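Sensor histidine kinase CitA (Klebsiella pneumoniae, PDB 1P0Z) senses citrate through its periplasmic domain and, as the kinase of a two-component system, probably activates CitB by phosphorylation to induce the citrate-fermentation genes. Local coordinates at residues G9-I14 against F47-Y52; E82-A87 against I116-V121. One frame throughout, in Å; residues are numbered along the deposited sequence.

Interaction 1: residues G9-I14 against F47-Y52; sequences GQRALI and FSDATY
A surface salt bridge ties the N-terminal helix of this periplasmic PAS domain to the loop that leads into its first strand. Arg11 lies on helix 6-20, and Asp49 lies between helix 34-47 and strand 52-57. Arg11 NH2 donates to Asp49 OD1 at 2.9 Å, with an N-H...O angle of 150°. The carboxylate oxygen sits at the edge of the guanidinium, close to its plane. The aspartate is met differently: NH2 comes from above the carboxylate plane, 40° out of it. This is therefore not a coplanar bidentate pairing, and a single direct bond joins the groups. A water lies beside them. It accepts from Arg11 NE at 3.0 Å. The same water is next to Asp49 OD2 at 2.5 Å, a doubtfully short distance, so a water bridge between the two side chains is probable rather than certain.

The two side chains approach from opposite directions. The Arg11 chain bends at CG-CD as well as at CB-CG, which swings its head off the helix toward the loop. Asp49 holds CG between its backbone N and carbonyl carbon, and this turns OD1 toward Arg11. OD1 has a second partner in the Tyr123 hydroxyl on strand 115-124. The phenol and the guanidinium both bond to this oxygen, and the positive charge would be expected to favour the ionised carboxylate.

Ser48, the first residue beyond helix 34-47, shapes the loop. Its hydroxyl is also hydrogen-bonded to Gln15 of helix 6-20, so the loop is tied to that helix at two places. Arg11 NH2 stays 4.4 Å from Ser48 OG. Ser48 OG closes an ST turn by accepting from Ala50 N at 2.9 Å, with an N-H...O angle of 165°.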
# COMPACT_ATOMS: atom_id res chain seq x y z
N GLY A 9 8.39 0.19 -10.31
CA GLY A 9 7.95 1.21 -9.36
C GLY A 9 6.74 1.99 -9.91
O GLY A 9 5.82 2.26 -9.15
N GLN A 10 6.74 2.28 -11.21
CA GLN A 10 5.61 3.02 -11.79
C GLN A 10 4.34 2.19 -11.73
O GLN A 10 3.28 2.74 -11.46
CB GLN A 10 5.95 3.46 -13.22
CG GLN A 10 7.05 4.54 -13.27
CD GLN A 10 6.69 5.79 -12.44
OE1 GLN A 10 5.76 6.50 -12.76
NE2 GLN A 10 7.43 6.02 -11.35
N ARG A 11 4.45 0.88 -11.99
CA ARG A 11 3.32 -0.04 -11.93
C ARG A 11 2.78 -0.08 -10.50
O ARG A 11 1.56 -0.03 -10.25
CB ARG A 11 3.74 -1.47 -12.36
CG ARG A 11 3.52 -1.79 -13.84
CD ARG A 11 2.02 -2.09 -14.13
NE ARG A 11 1.61 -3.39 -13.58
CZ ARG A 11 0.36 -3.70 -13.22
NH1 ARG A 11 -0.63 -2.80 -13.33
NH2 ARG A 11 0.10 -4.92 -12.72
N ALA A 12 3.69 -0.13 -9.54
CA ALA A 12 3.26 -0.18 -8.13
C ALA A 12 2.56 1.11 -7.74
O ALA A 12 1.52 1.09 -7.04
CB ALA A 12 4.49 -0.39 -7.23
N LEU A 13 3.13 2.23 -8.17
CA LEU A 13 2.57 3.53 -7.81
C LEU A 13 1.18 3.74 -8.41
O LEU A 13 0.26 4.20 -7.71
CB LEU A 13 3.54 4.65 -8.22
CG LEU A 13 3.06 6.08 -7.96
CD1 LEU A 13 2.72 6.26 -6.48
CD2 LEU A 13 4.16 7.03 -8.45
N ILE A 14 1.04 3.38 -9.69
CA ILE A 14 -0.25 3.54 -10.36
C ILE A 14 -1.30 2.74 -9.64
O ILE A 14 -2.38 3.25 -9.37
CB ILE A 14 -0.17 3.09 -11.85
CG1 ILE A 14 0.58 4.15 -12.66
CG2 ILE A 14 -1.59 2.86 -12.42
CD1 ILE A 14 -0.11 5.52 -12.68
N PHE A 47 -5.40 -10.67 -8.43
CA PHE A 47 -5.31 -10.25 -9.84
C PHE A 47 -4.02 -9.51 -10.21
O PHE A 47 -3.49 -9.71 -11.29
CB PHE A 47 -6.56 -9.41 -10.17
CG PHE A 47 -6.72 -9.07 -11.61
CD1 PHE A 47 -6.84 -10.07 -12.57
CD2 PHE A 47 -6.78 -7.72 -12.00
CE1 PHE A 47 -7.03 -9.73 -13.93
CE2 PHE A 47 -6.98 -7.36 -13.35
CZ PHE A 47 -7.10 -8.37 -14.32
N SER A 48 -3.51 -8.66 -9.33
CA SER A 48 -2.26 -7.91 -9.61
C SER A 48 -1.07 -8.89 -9.59
O SER A 48 -1.17 -9.95 -8.99
CB SER A 48 -2.02 -6.90 -8.48
OG SER A 48 -0.79 -6.24 -8.66
N ASP A 49 0.02 -8.52 -10.24
CA ASP A 49 1.23 -9.34 -10.19
C ASP A 49 2.09 -8.84 -9.02
O ASP A 49 3.16 -9.37 -8.75
CB ASP A 49 2.02 -9.33 -11.52
CG ASP A 49 2.42 -7.95 -11.98
OD1 ASP A 49 1.82 -6.95 -11.54
OD2 ASP A 49 3.35 -7.87 -12.82
N ALA A 50 1.60 -7.85 -8.27
CA ALA A 50 2.37 -7.38 -7.10
C ALA A 50 2.56 -8.50 -6.07
O ALA A 50 1.74 -9.44 -5.92
CB ALA A 50 1.66 -6.20 -6.43
N THR A 51 3.64 -8.41 -5.31
CA THR A 51 3.91 -9.39 -4.25
C THR A 51 2.92 -9.24 -3.11
O THR A 51 2.45 -10.24 -2.52
CB THR A 51 5.31 -9.20 -3.65
OG1 THR A 51 6.27 -9.23 -4.68
CG2 THR A 51 5.65 -10.35 -2.67
N TYR A 52 2.59 -7.99 -2.78
CA TYR A 52 1.69 -7.74 -1.68
C TYR A 52 1.02 -6.39 -1.77
O TYR A 52 1.43 -5.52 -2.54
CB TYR A 52 2.48 -7.80 -0.33
CG TYR A 52 3.56 -6.72 -0.17
CD1 TYR A 52 3.24 -5.43 0.23
CD2 TYR A 52 4.90 -7.02 -0.44
CE1 TYR A 52 4.22 -4.44 0.36
CE2 TYR A 52 5.89 -6.06 -0.29
CZ TYR A 52 5.53 -4.75 0.11
OH TYR A 52 6.47 -3.76 0.23
O HOH W 1 3.49 -5.68 -14.06

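Interaction 2: residues E82-A87 against I116-V121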
# COMPACT_ATOMS: atom_id res chain seq x y z
N GLU A 82 5.55 10.39 4.50
CA GLU A 82 5.20 11.40 3.51
C GLU A 82 3.78 11.24 2.98
O GLU A 82 3.14 12.24 2.62
CB GLU A 82 6.26 11.47 2.41
CG GLU A 82 7.64 11.89 3.01
CD GLU A 82 7.54 13.15 3.92
OE1 GLU A 82 6.85 14.14 3.59
OE2 GLU A 82 8.19 13.15 5.01
N ALA A 83 3.27 10.01 2.96
CA ALA A 83 1.89 9.80 2.52
C ALA A 83 0.93 10.12 3.68
O ALA A 83 -0.08 10.80 3.48
CB ALA A 83 1.69 8.33 2.08
N LEU A 84 1.24 9.62 4.87
CA LEU A 84 0.35 9.80 6.01
C LEU A 84 0.26 11.21 6.53
O LEU A 84 -0.82 11.67 6.96
CB LEU A 84 0.76 8.87 7.16
CG LEU A 84 0.45 7.39 6.90
CD1 LEU A 84 1.08 6.52 7.97
CD2 LEU A 84 -1.09 7.17 6.78
N ILE A 85 1.38 11.92 6.50
CA ILE A 85 1.42 13.28 7.01
C ILE A 85 1.26 14.34 5.95
O ILE A 85 0.51 15.32 6.15
CB ILE A 85 2.75 13.51 7.78
CG1 ILE A 85 2.85 12.53 8.95
CG2 ILE A 85 2.83 14.96 8.28
CD1 ILE A 85 4.21 12.57 9.62
N ASN A 86 1.94 14.14 4.80
CA ASN A 86 1.93 15.13 3.75
C ASN A 86 1.15 14.80 2.48
O ASN A 86 1.17 15.54 1.51
CB ASN A 86 3.38 15.51 3.45
CG ASN A 86 4.01 16.24 4.63
OD1 ASN A 86 3.35 17.12 5.20
ND2 ASN A 86 5.25 15.90 5.01
N ALA A 87 0.41 13.69 2.53
CA ALA A 87 -0.45 13.26 1.44
C ALA A 87 0.25 13.09 0.09
O ALA A 87 -0.36 13.28 -0.97
CB ALA A 87 -1.67 14.22 1.30
N ILE A 116 -6.80 9.61 5.73
CA ILE A 116 -7.35 8.66 6.69
C ILE A 116 -6.64 7.31 6.64
O ILE A 116 -7.03 6.35 7.32
CB ILE A 116 -8.89 8.45 6.48
CG1 ILE A 116 -9.18 7.89 5.08
CG2 ILE A 116 -9.62 9.81 6.72
CD1 ILE A 116 -10.67 7.46 4.86
N GLY A 117 -5.61 7.22 5.79
CA GLY A 117 -4.91 5.94 5.72
C GLY A 117 -3.92 5.92 4.57
O GLY A 117 -3.63 6.95 3.96
N ILE A 118 -3.43 4.73 4.25
CA ILE A 118 -2.40 4.59 3.21
C ILE A 118 -2.53 3.22 2.52
O ILE A 118 -2.92 2.23 3.12
CB ILE A 118 -0.99 4.72 3.87
CG1 ILE A 118 0.13 4.61 2.83
CG2 ILE A 118 -0.83 3.64 4.98
CD1 ILE A 118 1.56 4.91 3.44
N VAL A 119 -2.18 3.19 1.24
CA VAL A 119 -2.13 1.92 0.51
C VAL A 119 -0.68 1.80 -0.00
O VAL A 119 -0.11 2.77 -0.49
CB VAL A 119 -3.05 1.91 -0.73
CG1 VAL A 119 -2.79 0.64 -1.58
CG2 VAL A 119 -4.52 1.97 -0.28
N SER A 120 -0.12 0.61 0.17
CA SER A 120 1.25 0.34 -0.30
C SER A 120 1.16 -0.92 -1.16
O SER A 120 0.69 -1.96 -0.69
CB SER A 120 2.17 0.07 0.90
OG SER A 120 3.49 -0.27 0.44
N VAL A 121 1.60 -0.81 -2.41
CA VAL A 121 1.61 -1.97 -3.30
C VAL A 121 3.09 -2.29 -3.50
O VAL A 121 3.86 -1.45 -3.92
CB VAL A 121 0.95 -1.62 -4.65
CG1 VAL A 121 1.17 -2.74 -5.65
CG2 VAL A 121 -0.56 -1.33 -4.41
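Leu84 and Ile118 meet side chain to side chain, with Ala83 CB packed against the far end of the isoleucine. Ala83 and Ile118 each set out from the backbone toward the other segment. Leu84 does not, but the leucine chain turns back toward the strand. Its CG lies anti to the carbonyl carbon and beside the backbone N (chi1 -72°). This carries Leu84 CD2 against the base of Ile118, 3.8 Å from Ile118 CB and 4.0 Å from Ile118 CG2. The same methyl rests over the peptide of Gly117, with Leu84 CD2 3.8 Å from Gly117 O.

Ile118 is extended. CG1 is anti to the backbone N (chi1 -179°), and CD1 continues outward to the helix. Ile118 CD1 ends 3.7 Å from Ala83 CB. The isoleucine is thus touched at its branch point by Leu84 and at its tip by Ala83. No hydrogen bond crosses; the contact is wholly van der Waals.

Gly117 forms a classic beta bulge with Ile116, both facing Ile108 on the neighbouring strand. Its backbone angles would jam a CB against the preceding carbonyl oxygen.

The helix and strand segments run nearly antiparallel, at 158°, with axes 8.0 Å apart. Ile118 also touches Lys105, a citrate-binding residue. A short helix laid over the central antiparallel sheet, beside the ligand pocket, is consistent with the PAS fold, in which helices flank such a sheet.

In the fold
The two contacts lie on opposite sides of the chain's centre, with their own centres 16 Å apart. Strand 115-124 connects them. Its Ile118 serves interaction 2, while Val121 reaches the segments of interaction 1: Ala12 CB lies 3.5 Å from Val121 O, and Ala50 CB lies 3.6 Å from Val121 CG1. Tyr123 of the same strand continues the link to interaction 1. Interaction 2 is nearer the citrate site. The Ile118 side chain is about 4 Å from that of Lys105 and about 6 Å from a bound citrate, which is hydrogen-bonded to Ser120 OG. In interaction 1, the Arg11 side chain is about 11 Å from that of citrate-binding Arg103.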